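Local structure of protein Aster-A (Mus musculus, 6GQF) at residues Ser166-Arg171 with Asn185-Ile190; Gln141-Thr146 with Tyr170-Trp175; Asn44-Met49 with Leu153-Asn158; Gly126-Ser131 with Ala147-Ile152. The protein carries cholesterol without vesicles from the plasma membrane to the endoplasmic reticulum, this chain being its sterol-binding VASt (ASTER) domain. One frame throughout, in Å; residues are numbered along the deposited sequence.

Contact 1 of 4, residues Ser166-Arg171 with Asn185-Ile190; sequences SEIRYR and NSWSGI. With HC3 (25-hydroxycholesterol), chain E.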
# COMPACT_ATOMS: atom_id res chain seq x y z
N SER A 166 -5.32 7.00 0.92
CA SER A 166 -4.20 7.02 1.84
C SER A 166 -4.27 8.24 2.74
O SER A 166 -5.10 9.12 2.53
CB SER A 166 -2.88 7.00 1.08
OG SER A 166 -2.88 5.90 0.17
N GLU A 167 -3.42 8.27 3.76
CA GLU A 167 -3.29 9.45 4.60
C GLU A 167 -1.97 9.40 5.36
O GLU A 167 -1.41 8.33 5.60
CB GLU A 167 -4.48 9.57 5.56
CG GLU A 167 -4.48 8.60 6.72
CD GLU A 167 -5.72 8.75 7.61
OE1 GLU A 167 -6.59 9.58 7.27
OE2 GLU A 167 -5.81 8.04 8.64
N ILE A 168 -1.48 10.58 5.72
CA ILE A 168 -0.26 10.72 6.51
C ILE A 168 -0.62 10.95 7.97
O ILE A 168 -1.49 11.76 8.28
CB ILE A 168 0.62 11.88 6.00
CG1 ILE A 168 1.10 11.60 4.57
CG2 ILE A 168 1.82 12.10 6.90
CD1 ILE A 168 1.55 12.81 3.83
N ARG A 169 0.05 10.22 8.85
CA ARG A 169 -0.22 10.28 10.29
C ARG A 169 1.04 10.68 11.07
O ARG A 169 2.06 10.00 11.02
CB ARG A 169 -0.73 8.93 10.79
CG ARG A 169 -2.10 8.56 10.28
CD ARG A 169 -2.59 7.26 10.87
NE ARG A 169 -3.92 6.92 10.37
CZ ARG A 169 -4.47 5.71 10.46
NH1 ARG A 169 -3.81 4.71 11.04
NH2 ARG A 169 -5.69 5.51 9.97
N TYR A 170 0.93 11.80 11.79
CA TYR A 170 2.05 12.35 12.54
C TYR A 170 2.00 12.00 14.03
O TYR A 170 1.05 12.34 14.72
CB TYR A 170 2.06 13.88 12.37
CG TYR A 170 2.33 14.32 10.96
CD1 TYR A 170 3.63 14.48 10.49
CD2 TYR A 170 1.29 14.55 10.07
CE1 TYR A 170 3.88 14.88 9.19
CE2 TYR A 170 1.53 14.95 8.77
CZ TYR A 170 2.83 15.11 8.34
OH TYR A 170 3.07 15.51 7.04
N ARG A 171 3.04 11.32 14.51
CA ARG A 171 3.17 11.05 15.94
C ARG A 171 3.45 12.35 16.69
O ARG A 171 3.05 12.51 17.84
CB ARG A 171 4.28 10.04 16.20
CG ARG A 171 4.15 8.76 15.42
CD ARG A 171 5.15 7.75 15.91
NE ARG A 171 5.07 6.49 15.18
CZ ARG A 171 5.77 6.20 14.08
NH1 ARG A 171 6.61 7.09 13.56
NH2 ARG A 171 5.62 5.02 13.51
N ASN A 185 7.48 14.94 -0.40
CA ASN A 185 8.20 13.72 -0.78
C ASN A 185 7.37 12.45 -0.61
O ASN A 185 7.48 11.52 -1.41
CB ASN A 185 9.49 13.58 0.03
CG ASN A 185 10.42 14.77 -0.10
OD1 ASN A 185 10.97 15.26 0.89
ND2 ASN A 185 10.60 15.26 -1.33
N SER A 186 6.56 12.41 0.45
CA SER A 186 5.71 11.26 0.71
C SER A 186 4.65 11.07 -0.38
O SER A 186 4.54 9.98 -0.95
CB SER A 186 5.02 11.39 2.07
OG SER A 186 5.94 11.32 3.14
N TRP A 187 3.89 12.12 -0.68
CA TRP A 187 2.83 12.01 -1.68
C TRP A 187 3.37 11.75 -3.08
O TRP A 187 2.68 11.15 -3.90
CB TRP A 187 1.96 13.27 -1.69
CG TRP A 187 0.99 13.35 -0.56
CD1 TRP A 187 0.89 14.34 0.37
CD2 TRP A 187 -0.01 12.38 -0.23
NE1 TRP A 187 -0.12 14.05 1.26
CE2 TRP A 187 -0.69 12.86 0.91
CE3 TRP A 187 -0.40 11.16 -0.79
CZ2 TRP A 187 -1.73 12.16 1.51
CZ3 TRP A 187 -1.44 10.47 -0.20
CH2 TRP A 187 -2.09 10.97 0.94
N SER A 188 4.59 12.20 -3.36
CA SER A 188 5.19 11.94 -4.66
C SER A 188 5.55 10.46 -4.79
O SER A 188 5.34 9.85 -5.84
CB SER A 188 6.43 12.81 -4.85
OG SER A 188 7.39 12.53 -3.86
N GLY A 189 6.08 9.88 -3.72
CA GLY A 189 6.42 8.47 -3.69
C GLY A 189 5.21 7.56 -3.56
O GLY A 189 5.24 6.40 -3.98
N ILE A 190 4.13 8.08 -2.96
CA ILE A 190 2.90 7.32 -2.80
C ILE A 190 2.13 7.26 -4.12
O ILE A 190 1.64 6.20 -4.51
CB ILE A 190 2.00 7.93 -1.69
CG1 ILE A 190 2.57 7.60 -0.31
CG2 ILE A 190 0.56 7.38 -1.77
CD1 ILE A 190 1.95 8.39 0.83
C18 HC3 E . 7.34 7.25 -0.03
C13 HC3 E . 7.79 6.51 1.24
C12 HC3 E . 8.50 5.37 0.76
C11 HC3 E . 7.56 4.28 -0.01
C9 HC3 E . 6.34 3.87 0.82
C10 HC3 E . 5.40 2.78 0.06
C19 HC3 E . 5.25 3.22 -1.38
C1 HC3 E . 6.10 1.42 0.04
C2 HC3 E . 5.25 0.34 -0.59
C3 HC3 E . 3.90 0.22 0.05
O1 HC3 E . 3.11 -0.72 -0.67
C4 HC3 E . 3.16 1.55 0.08
C5 HC3 E . 4.06 2.65 0.65
C6 HC3 E . 3.37 3.97 1.38
C7 HC3 E . 4.28 4.84 2.16
C8 HC3 E . 5.59 5.12 1.25
C14 HC3 E . 6.51 6.06 1.99
C15 HC3 E . 5.90 7.40 2.66
C16 HC3 E . 7.30 8.38 2.87
C17 HC3 E . 8.49 7.62 2.25
C20 HC3 E . 9.49 8.43 1.58
C21 HC3 E . 10.86 7.72 1.78
C22 HC3 E . 9.60 9.94 2.00
C23 HC3 E . 10.86 10.33 2.74
C24 HC3 E . 10.58 11.72 3.26
C25 HC3 E . 11.88 12.42 3.61
C26 HC3 E . 11.52 13.73 4.26
C27 HC3 E . 12.66 11.56 4.59
O2 HC3 E . 12.62 12.64 2.44
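Ile168 reaches from strand 159-170 to the indole of Trp187 on helix 176-202. The tryptophan starts off pointing along the side of the strand rather than at it: with CG beside the backbone N and anti to the carbonyl carbon (chi1 -77°), CB stays with the helix while the bicyclic ring swings over to the sheet. On the five-membered ring, Trp187 CD1 lies 3.8 Å from Ile168 CD1, and NE1 is closer to the same methyl, at 3.3 Å. That methyl sits above the ring plane, shifted toward the rim, and also touches CE2. NE1 itself is hydrogen-bonded to the carboxylate of Glu183. Farther out, Trp187 CZ3 meets Ser166 CB at 4.0 Å, and at the tip CH2 comes 3.9 Å from Ser166 O, which lies near the ring plane at its edge. The chain here has the helix-grip fold of the Bet v 1 and StAR-related families, in which a long C-terminal helix closes a curved antiparallel sheet over a lipid cavity. One side of that helix faces 25-hydroxycholesterol: Ser186 OG, hydrogen-bonded to Ile182 O, stands 3.3 Å from sterol C16, and Gly189 CA packs 4.0 Å from C18, where a beta carbon would collide. A leucine in place of Trp187 would probably leave Glu183 without its indole N-H and open a gap against Ile168 CD1 and Ser166. Ile190 CG1 also comes within 4.1 Å of sterol C7.

Contact 2 of 4, residues Gln141-Thr146 with Tyr170-Trp175; sequences QDYFYT and YRKQPW. With HC3 (25-hydroxycholesterol), chain E.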
# COMPACT_ATOMS: atom_id res chain seq x y z
N GLN A 141 11.87 9.82 10.52
CA GLN A 141 11.06 8.60 10.57
C GLN A 141 10.20 8.54 11.84
O GLN A 141 9.10 7.96 11.82
CB GLN A 141 11.94 7.36 10.49
CG GLN A 141 13.02 7.30 11.56
CD GLN A 141 13.85 6.03 11.47
OE1 GLN A 141 13.32 4.93 11.42
NE2 GLN A 141 15.17 6.19 11.43
N ASP A 142 10.69 9.11 12.93
CA ASP A 142 9.94 9.13 14.18
C ASP A 142 8.72 10.02 14.08
O ASP A 142 7.73 9.81 14.78
CB ASP A 142 10.82 9.61 15.33
CG ASP A 142 11.71 8.51 15.89
OD1 ASP A 142 11.49 7.32 15.56
OD2 ASP A 142 12.62 8.84 16.68
N TYR A 143 8.80 11.03 13.23
CA TYR A 143 7.74 12.03 13.15
C TYR A 143 6.42 11.49 12.62
O TYR A 143 5.35 11.89 13.08
CB TYR A 143 8.19 13.21 12.28
CG TYR A 143 9.07 14.20 13.00
CD1 TYR A 143 10.43 13.97 13.14
CD2 TYR A 143 8.54 15.36 13.53
CE1 TYR A 143 11.24 14.87 13.79
CE2 TYR A 143 9.34 16.27 14.19
CZ TYR A 143 10.69 16.02 14.32
OH TYR A 143 11.51 16.92 14.97
N PHE A 144 6.48 10.57 11.66
CA PHE A 144 5.29 10.17 10.91
C PHE A 144 5.33 8.73 10.44
O PHE A 144 6.38 8.09 10.43
CB PHE A 144 5.11 11.09 9.69
CG PHE A 144 6.04 10.77 8.54
CD1 PHE A 144 7.39 11.11 8.60
CD2 PHE A 144 5.57 10.13 7.41
CE1 PHE A 144 8.24 10.81 7.55
CE2 PHE A 144 6.42 9.83 6.36
CZ PHE A 144 7.76 10.17 6.43
N TYR A 145 4.16 8.24 10.05
CA TYR A 145 4.01 6.99 9.32
C TYR A 145 2.76 7.18 8.45
O TYR A 145 2.10 8.21 8.56
CB TYR A 145 3.91 5.78 10.26
CG TYR A 145 2.63 5.68 11.06
CD1 TYR A 145 2.42 6.44 12.20
CD2 TYR A 145 1.62 4.80 10.68
CE1 TYR A 145 1.25 6.34 12.93
CE2 TYR A 145 0.45 4.70 11.40
CZ TYR A 145 0.27 5.47 12.52
OH TYR A 145 -0.90 5.35 13.24
N THR A 146 2.45 6.21 7.59
CA THR A 146 1.34 6.37 6.64
C THR A 146 0.36 5.20 6.70
O THR A 146 0.74 4.08 7.04
CB THR A 146 1.85 6.52 5.18
OG1 THR A 146 2.49 5.31 4.74
CG2 THR A 146 2.82 7.69 5.07
N TYR A 170 0.93 11.80 11.79
CA TYR A 170 2.05 12.35 12.54
C TYR A 170 2.00 12.00 14.03
O TYR A 170 1.05 12.34 14.72
CB TYR A 170 2.06 13.88 12.37
CG TYR A 170 2.33 14.32 10.96
CD1 TYR A 170 3.63 14.48 10.49
CD2 TYR A 170 1.29 14.55 10.07
CE1 TYR A 170 3.88 14.88 9.19
CE2 TYR A 170 1.53 14.95 8.77
CZ TYR A 170 2.83 15.11 8.34
OH TYR A 170 3.07 15.51 7.04
N ARG A 171 3.04 11.32 14.51
CA ARG A 171 3.17 11.05 15.94
C ARG A 171 3.45 12.35 16.69
O ARG A 171 3.05 12.51 17.84
CB ARG A 171 4.28 10.04 16.20
CG ARG A 171 4.15 8.76 15.42
CD ARG A 171 5.15 7.75 15.91
NE ARG A 171 5.07 6.49 15.18
CZ ARG A 171 5.77 6.20 14.08
NH1 ARG A 171 6.61 7.09 13.56
NH2 ARG A 171 5.62 5.02 13.51
N LYS A 172 4.18 13.25 16.04
CA LYS A 172 4.44 14.58 16.57
C LYS A 172 4.50 15.58 15.43
O LYS A 172 4.78 15.21 14.29
CB LYS A 172 5.75 14.60 17.38
CG LYS A 172 6.94 14.00 16.65
CD LYS A 172 8.21 14.11 17.48
CE LYS A 172 9.40 13.51 16.76
NZ LYS A 172 10.66 13.73 17.51
N GLN A 173 4.22 16.85 15.73
CA GLN A 173 4.11 17.87 14.69
C GLN A 173 5.45 18.57 14.44
O GLN A 173 5.96 19.27 15.31
CB GLN A 173 3.06 18.91 15.08
CG GLN A 173 1.63 18.39 14.97
CD GLN A 173 1.20 18.15 13.54
OE1 GLN A 173 1.64 18.83 12.61
NE2 GLN A 173 0.31 17.18 13.35
N PRO A 174 6.02 18.38 13.24
CA PRO A 174 7.24 19.12 12.90
C PRO A 174 6.90 20.54 12.46
O PRO A 174 5.79 20.76 11.99
CB PRO A 174 7.83 18.31 11.74
CG PRO A 174 6.66 17.69 11.08
CD PRO A 174 5.60 17.48 12.14
N TRP A 175 7.84 21.47 12.60
CA TRP A 175 7.56 22.85 12.22
C TRP A 175 7.36 22.94 10.70
O TRP A 175 7.50 21.94 9.99
CB TRP A 175 8.65 23.80 12.73
CG TRP A 175 10.07 23.54 12.28
CD1 TRP A 175 10.82 22.42 12.51
CD2 TRP A 175 10.91 24.45 11.56
NE1 TRP A 175 12.08 22.58 11.96
CE2 TRP A 175 12.16 23.81 11.37
CE3 TRP A 175 10.74 25.74 11.04
CZ2 TRP A 175 13.21 24.41 10.70
CZ3 TRP A 175 11.79 26.33 10.36
CH2 TRP A 175 13.01 25.67 10.20
C18 HC3 E . 7.34 7.25 -0.03
C13 HC3 E . 7.79 6.51 1.24
C12 HC3 E . 8.50 5.37 0.76
C11 HC3 E . 7.56 4.28 -0.01
C9 HC3 E . 6.34 3.87 0.82
C10 HC3 E . 5.40 2.78 0.06
C19 HC3 E . 5.25 3.22 -1.38
C1 HC3 E . 6.10 1.42 0.04
C2 HC3 E . 5.25 0.34 -0.59
C3 HC3 E . 3.90 0.22 0.05
O1 HC3 E . 3.11 -0.72 -0.67
C4 HC3 E . 3.16 1.55 0.08
C5 HC3 E . 4.06 2.65 0.65
C6 HC3 E . 3.37 3.97 1.38
C7 HC3 E . 4.28 4.84 2.16
C8 HC3 E . 5.59 5.12 1.25
C14 HC3 E . 6.51 6.06 1.99
C15 HC3 E . 5.90 7.40 2.66
C16 HC3 E . 7.30 8.38 2.87
C17 HC3 E . 8.49 7.62 2.25
C20 HC3 E . 9.49 8.43 1.58
C21 HC3 E . 10.86 7.72 1.78
C22 HC3 E . 9.60 9.94 2.00
C23 HC3 E . 10.86 10.33 2.74
C24 HC3 E . 10.58 11.72 3.26
C25 HC3 E . 11.88 12.42 3.61
C26 HC3 E . 11.52 13.73 4.26
C27 HC3 E . 12.66 11.56 4.59
O2 HC3 E . 12.62 12.64 2.44
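At the end of the sterol pocket where the hairpin of strands 144-156 and 159-170 opens out, Phe144 faces Tyr170, an antiparallel non-hydrogen-bonded pair of the helix-grip sheet. Phe144 CB packs 3.8 Å from Tyr170 CD1, while its phenyl ring turns away from that partner and presents its edge to C16 of 25-hydroxycholesterol. The Tyr170 hydroxyl is bonded to Glu183 of helix 176-202. Beyond this pair the two segments leave the sheet but stay joined through Tyr143 O, which accepts Arg171 N at 2.8 Å and, weakly, Lys172 N.

Arg171 runs extended from CG to NE across the turn that precedes strand 144-156. Its NH1 donates to Asp142 O at 3.2 Å with a nearly straight N-H (160°); the carbonyl oxygen lies in the guanidinium plane, yet the nitrogen stands well above the plane of the carbonyl. A second, weak bond from NH1 goes to Gln141 O. Tyr145 CD1 lies against one face of the guanidinium, offset toward its rim, the two planes 28° apart, with Arg171 NH2 3.7 Å from Tyr145 CD1. Asp142 adds a negative charge nearby, too distant for a salt bridge with either Arg171 or Lys172.

Two residues of the other segment pack on Tyr143. Pro174 CB touches Tyr143 CD2 at 3.5 Å. Lys172 takes one face: its chain, extended beyond CG, places CE 3.5 Å above the centre of the Tyr143 ring in a CH-pi contact, and NZ 4.2 Å from that centroid, a cation-pi approach 22° off the normal.

Contact 3 of 4, residues Asn44-Met49 with Leu153-Asn158; sequences NSVFHM and LGLARN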
# COMPACT_ATOMS: atom_id res chain seq x y z
N ASN A 44 -8.94 4.48 -8.33
CA ASN A 44 -10.37 4.23 -8.44
C ASN A 44 -10.66 3.69 -9.84
O ASN A 44 -11.16 4.40 -10.70
CB ASN A 44 -11.16 5.51 -8.17
CG ASN A 44 -12.66 5.26 -8.10
OD1 ASN A 44 -13.10 4.15 -7.82
ND2 ASN A 44 -13.44 6.30 -8.34
N SER A 45 -10.32 2.42 -10.04
CA SER A 45 -10.43 1.78 -11.34
C SER A 45 -11.38 0.59 -11.31
O SER A 45 -11.60 -0.02 -10.27
CB SER A 45 -9.05 1.34 -11.82
OG SER A 45 -8.15 2.44 -11.82
N VAL A 46 -11.94 0.26 -12.47
CA VAL A 46 -12.74 -0.94 -12.63
C VAL A 46 -12.00 -1.90 -13.55
O VAL A 46 -11.59 -1.53 -14.65
CB VAL A 46 -14.14 -0.64 -13.18
CG1 VAL A 46 -14.92 -1.93 -13.38
CG2 VAL A 46 -14.90 0.29 -12.24
N PHE A 47 -11.83 -3.13 -13.08
CA PHE A 47 -11.12 -4.16 -13.83
C PHE A 47 -12.06 -5.29 -14.20
O PHE A 47 -13.02 -5.58 -13.48
CB PHE A 47 -9.95 -4.70 -13.02
CG PHE A 47 -8.89 -3.68 -12.75
CD1 PHE A 47 -7.88 -3.46 -13.67
CD2 PHE A 47 -8.90 -2.93 -11.59
CE1 PHE A 47 -6.90 -2.52 -13.44
CE2 PHE A 47 -7.93 -1.99 -11.35
CZ PHE A 47 -6.93 -1.78 -12.27
N HIS A 48 -11.78 -5.92 -15.34
CA HIS A 48 -12.55 -7.08 -15.78
C HIS A 48 -11.93 -8.36 -15.23
O HIS A 48 -11.83 -9.37 -15.93
CB HIS A 48 -12.62 -7.11 -17.31
CG HIS A 48 -13.59 -6.13 -17.89
ND1 HIS A 48 -13.26 -5.29 -18.94
CD2 HIS A 48 -14.88 -5.86 -17.58
CE1 HIS A 48 -14.31 -4.54 -19.24
NE2 HIS A 48 -15.30 -4.86 -18.43
N MET A 49 -11.52 -8.30 -13.97
CA MET A 49 -11.05 -9.46 -13.24
C MET A 49 -11.97 -9.65 -12.04
O MET A 49 -12.48 -8.67 -11.49
CB MET A 49 -9.60 -9.28 -12.79
CG MET A 49 -8.62 -9.22 -13.95
SD MET A 49 -6.94 -8.78 -13.47
CE MET A 49 -7.16 -7.05 -13.07
N LEU A 153 -14.55 -4.36 -4.44
CA LEU A 153 -15.98 -4.66 -4.56
C LEU A 153 -16.27 -5.34 -5.88
O LEU A 153 -15.99 -4.80 -6.95
CB LEU A 153 -16.81 -3.39 -4.43
CG LEU A 153 -18.33 -3.59 -4.52
CD1 LEU A 153 -18.85 -4.41 -3.34
CD2 LEU A 153 -19.07 -2.25 -4.61
N GLY A 154 -16.83 -6.55 -5.80
CA GLY A 154 -17.23 -7.28 -6.99
C GLY A 154 -18.36 -6.59 -7.73
O GLY A 154 -19.23 -5.97 -7.11
N LEU A 155 -18.35 -6.70 -9.05
CA LEU A 155 -19.36 -6.07 -9.90
C LEU A 155 -20.09 -7.11 -10.76
O LEU A 155 -21.31 -7.04 -10.94
CB LEU A 155 -18.72 -5.01 -10.80
CG LEU A 155 -18.11 -3.78 -10.11
CD1 LEU A 155 -17.49 -2.86 -11.15
CD2 LEU A 155 -19.14 -3.03 -9.29
N ALA A 156 -19.34 -8.06 -11.30
CA ALA A 156 -19.91 -9.15 -12.08
C ALA A 156 -19.06 -10.40 -11.95
O ALA A 156 -18.10 -10.43 -11.17
CB ALA A 156 -20.05 -8.75 -13.54
N ARG A 157 -19.41 -11.43 -12.72
CA ARG A 157 -18.69 -12.70 -12.72
C ARG A 157 -17.18 -12.48 -12.82
O ARG A 157 -16.41 -12.99 -12.00
CB ARG A 157 -19.21 -13.58 -13.87
CG ARG A 157 -18.45 -14.88 -14.10
CD ARG A 157 -18.52 -15.80 -12.90
NE ARG A 157 -17.85 -17.08 -13.18
CZ ARG A 157 -16.55 -17.29 -13.06
NH1 ARG A 157 -15.73 -16.32 -12.66
NH2 ARG A 157 -16.05 -18.49 -13.34
N ASN A 158 -16.77 -11.71 -13.83
CA ASN A 158 -15.37 -11.34 -14.02
C ASN A 158 -15.23 -9.83 -14.13
O ASN A 158 -14.81 -9.30 -15.16
CB ASN A 158 -14.79 -12.01 -15.27
CG ASN A 158 -14.40 -13.46 -15.03
OD1 ASN A 158 -15.23 -14.36 -15.07
ND2 ASN A 158 -13.11 -13.69 -14.79
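Val46 holds CG1 opposite its backbone N (chi1 177°), and Leu155 carries its chain out with CG beside the backbone N (chi1 -65°) and CD1 fully extended from CA; these settings bring Val46 CG1 and Leu155 CD1 to 3.5 Å from each other, the two side chains crossing at about a right angle. The meeting is one methyl against one methyl, on an exposed part of the sheet. Strands 40-47 and 144-156 are not neighbours: strand 159-170 runs between them, its backbone bonded to Phe47 through Ala160 and to Leu153 through Arg161, so the valine and the leucine reach each other across the intervening strand. Val46 also rests on Lys159 and Arg161 of that strand.

Past the strand ends, the turn leading from 144-156 into 159-170 brings Asn158 beside His48 and Met49. Asn158 O approaches the edge of the His48 imidazole, with His48 CB at 3.8 Å, and Asn158 CB lies 4.0 Å from His48 O. Met49 points its side chain the other way, onto Leu54 and Met57 of helix 51-58. The backbone carbonyls of His48 and Asn158 are both acceptors and cannot bond one another; the direct meeting of the two segments thus rests on van der Waals packing, the hydrogen bonding running through strand 159-170.

Contact 4 of 4, residues Gly126-Ser131 with Ala147-Ile152; sequences GCVVDS and AHRYCI. With HC3 (25-hydroxycholesterol), chain E.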
# COMPACT_ATOMS: atom_id res chain seq x y z
N GLY A 126 -16.54 -8.96 -2.12
CA GLY A 126 -15.11 -8.70 -2.18
C GLY A 126 -14.47 -8.61 -0.81
O GLY A 126 -14.72 -9.46 0.04
N CYS A 127 -13.64 -7.59 -0.60
CA CYS A 127 -12.93 -7.43 0.67
C CYS A 127 -12.40 -6.01 0.87
O CYS A 127 -12.43 -5.19 -0.04
CB CYS A 127 -11.77 -8.42 0.75
SG CYS A 127 -10.35 -7.95 -0.27
N VAL A 128 -11.91 -5.74 2.07
CA VAL A 128 -11.20 -4.50 2.38
C VAL A 128 -9.98 -4.85 3.22
O VAL A 128 -10.03 -5.76 4.04
CB VAL A 128 -12.10 -3.50 3.14
CG1 VAL A 128 -11.30 -2.27 3.60
CG2 VAL A 128 -13.26 -3.07 2.27
N VAL A 129 -8.88 -4.13 3.02
CA VAL A 129 -7.70 -4.34 3.84
C VAL A 129 -7.05 -3.02 4.21
O VAL A 129 -6.85 -2.15 3.36
CB VAL A 129 -6.66 -5.29 3.14
CG1 VAL A 129 -7.07 -5.59 1.72
CG2 VAL A 129 -5.24 -4.74 3.20
N ASP A 130 -6.76 -2.88 5.51
CA ASP A 130 -6.06 -1.72 6.04
C ASP A 130 -4.58 -2.00 6.12
O ASP A 130 -4.16 -3.08 6.53
CB ASP A 130 -6.59 -1.36 7.43
CG ASP A 130 -7.91 -0.62 7.39
OD1 ASP A 130 -8.10 0.23 6.49
OD2 ASP A 130 -8.75 -0.87 8.27
N SER A 131 -3.77 -1.01 5.75
CA SER A 131 -2.33 -1.17 5.70
C SER A 131 -1.62 -0.09 6.51
O SER A 131 -1.88 1.10 6.32
CB SER A 131 -1.85 -1.15 4.25
OG SER A 131 -0.47 -1.47 4.16
N ALA A 147 -0.90 5.50 6.39
CA ALA A 147 -1.97 4.50 6.35
C ALA A 147 -2.63 4.47 4.98
O ALA A 147 -2.73 5.49 4.30
CB ALA A 147 -3.00 4.80 7.42
N HIS A 148 -3.06 3.27 4.58
CA HIS A 148 -3.67 3.05 3.27
C HIS A 148 -4.81 2.03 3.37
O HIS A 148 -4.71 1.05 4.11
CB HIS A 148 -2.61 2.56 2.28
CG HIS A 148 -1.36 3.38 2.30
ND1 HIS A 148 -1.08 4.34 1.34
CD2 HIS A 148 -0.33 3.41 3.17
CE1 HIS A 148 0.07 4.91 1.63
NE2 HIS A 148 0.55 4.37 2.74
N ARG A 149 -5.88 2.28 2.62
CA ARG A 149 -7.05 1.41 2.62
C ARG A 149 -7.36 0.93 1.20
O ARG A 149 -7.57 1.74 0.31
CB ARG A 149 -8.27 2.13 3.20
CG ARG A 149 -9.42 1.21 3.57
CD ARG A 149 -10.69 1.96 3.96
NE ARG A 149 -10.51 2.85 5.11
CZ ARG A 149 -10.49 2.45 6.38
NH1 ARG A 149 -10.63 1.17 6.69
NH2 ARG A 149 -10.32 3.34 7.34
N TYR A 150 -7.37 -0.39 1.02
CA TYR A 150 -7.78 -1.00 -0.24
C TYR A 150 -9.23 -1.46 -0.13
O TYR A 150 -9.57 -2.16 0.83
CB TYR A 150 -6.90 -2.20 -0.60
CG TYR A 150 -5.42 -1.94 -0.75
CD1 TYR A 150 -4.61 -1.73 0.36
CD2 TYR A 150 -4.82 -1.97 -2.00
CE1 TYR A 150 -3.26 -1.51 0.22
CE2 TYR A 150 -3.47 -1.76 -2.15
CZ TYR A 150 -2.69 -1.53 -1.03
OH TYR A 150 -1.34 -1.33 -1.17
N CYS A 151 -10.06 -1.09 -1.10
CA CYS A 151 -11.43 -1.60 -1.19
C CYS A 151 -11.62 -2.39 -2.49
O CYS A 151 -11.45 -1.84 -3.58
CB CYS A 151 -12.45 -0.46 -1.12
SG CYS A 151 -12.38 0.57 0.36
N ILE A 152 -11.95 -3.67 -2.37
CA ILE A 152 -12.31 -4.50 -3.52
C ILE A 152 -13.80 -4.85 -3.46
O ILE A 152 -14.24 -5.54 -2.54
CB ILE A 152 -11.47 -5.80 -3.60
CG1 ILE A 152 -10.02 -5.45 -3.93
CG2 ILE A 152 -12.06 -6.76 -4.64
CD1 ILE A 152 -9.08 -6.65 -4.07
C18 HC3 E . 7.34 7.25 -0.03
C13 HC3 E . 7.79 6.51 1.24
C12 HC3 E . 8.50 5.37 0.76
C11 HC3 E . 7.56 4.28 -0.01
C9 HC3 E . 6.34 3.87 0.82
C10 HC3 E . 5.40 2.78 0.06
C19 HC3 E . 5.25 3.22 -1.38
C1 HC3 E . 6.10 1.42 0.04
C2 HC3 E . 5.25 0.34 -0.59
C3 HC3 E . 3.90 0.22 0.05
O1 HC3 E . 3.11 -0.72 -0.67
C4 HC3 E . 3.16 1.55 0.08
C5 HC3 E . 4.06 2.65 0.65
C6 HC3 E . 3.37 3.97 1.38
C7 HC3 E . 4.28 4.84 2.16
C8 HC3 E . 5.59 5.12 1.25
C14 HC3 E . 6.51 6.06 1.99
C15 HC3 E . 5.90 7.40 2.66
C16 HC3 E . 7.30 8.38 2.87
C17 HC3 E . 8.49 7.62 2.25
C20 HC3 E . 9.49 8.43 1.58
C21 HC3 E . 10.86 7.72 1.78
C22 HC3 E . 9.60 9.94 2.00
C23 HC3 E . 10.86 10.33 2.74
C24 HC3 E . 10.58 11.72 3.26
C25 HC3 E . 11.88 12.42 3.61
C26 HC3 E . 11.52 13.73 4.26
C27 HC3 E . 12.66 11.56 4.59
O2 HC3 E . 12.62 12.64 2.44
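Val129 and Tyr150 form the middle of the antiparallel hairpin of strands 127-136 and 144-156, a central part of the helix-grip sheet. Six backbone hydrogen bonds join it, a reciprocal pair each for Cys127 with Ile152, Val129 with Tyr150 and Ser131 with His148; Tyr150 N to Val129 O is 3.0 Å and almost straight (170°).

The face bearing these six residues is the buried one. Cys127 SG packs 4.1 Å from Ile152 CB, Val129 CG1 lies equally far from Tyr150 CB, and Phe59 meets the Tyr150 ring edge-to-face. At the sterol end, His148 NE2 comes 3.2 Å from C6 of 25-hydroxycholesterol; its imidazole is fixed by Ser166 OG at ND1 and Thr146 OG1 at NE2.

The opposite face, with Val128, Asp130, Arg149 and Cys151, is only partly covered. Val128 CG2 and Cys151 SG stand 4.2 Å apart, and Arg149, bent at chi3 (-59°), folds back until NH1 is 2.7 Å from Asp130 OD1. A methionine at Arg149 would probably leave Asp130 without its counter-charge on this face. Because the oxygen lies over the guanidinium face, where no N-H aims at it, the attraction is electrostatic and probably sets no strict orientation, unlike the directed backbone bonds of the same strands.

In the fold
Contacts 2, 4 and 3 follow one another along strand 144-156, from the pocket end outward, while contact 1 sets the C-terminal helix against the adjacent strand 159-170. Contacts 1 and 2 share Tyr170 and Arg171, and their centres are 10 Å apart; Arg169 N to Tyr145 O, 2.9 Å, probably bonds them through the sheet. Contact 1 reaches contact 4, 17 Å away between centres, through the probable hydrogen bond of Glu167 N with Ala147 O (2.9 Å). These three all touch 25-hydroxycholesterol, from helix and sheet. Contact 3 lies far from contacts 1 and 2, 27 and 36 Å between centres, but only 15 Å from contact 4.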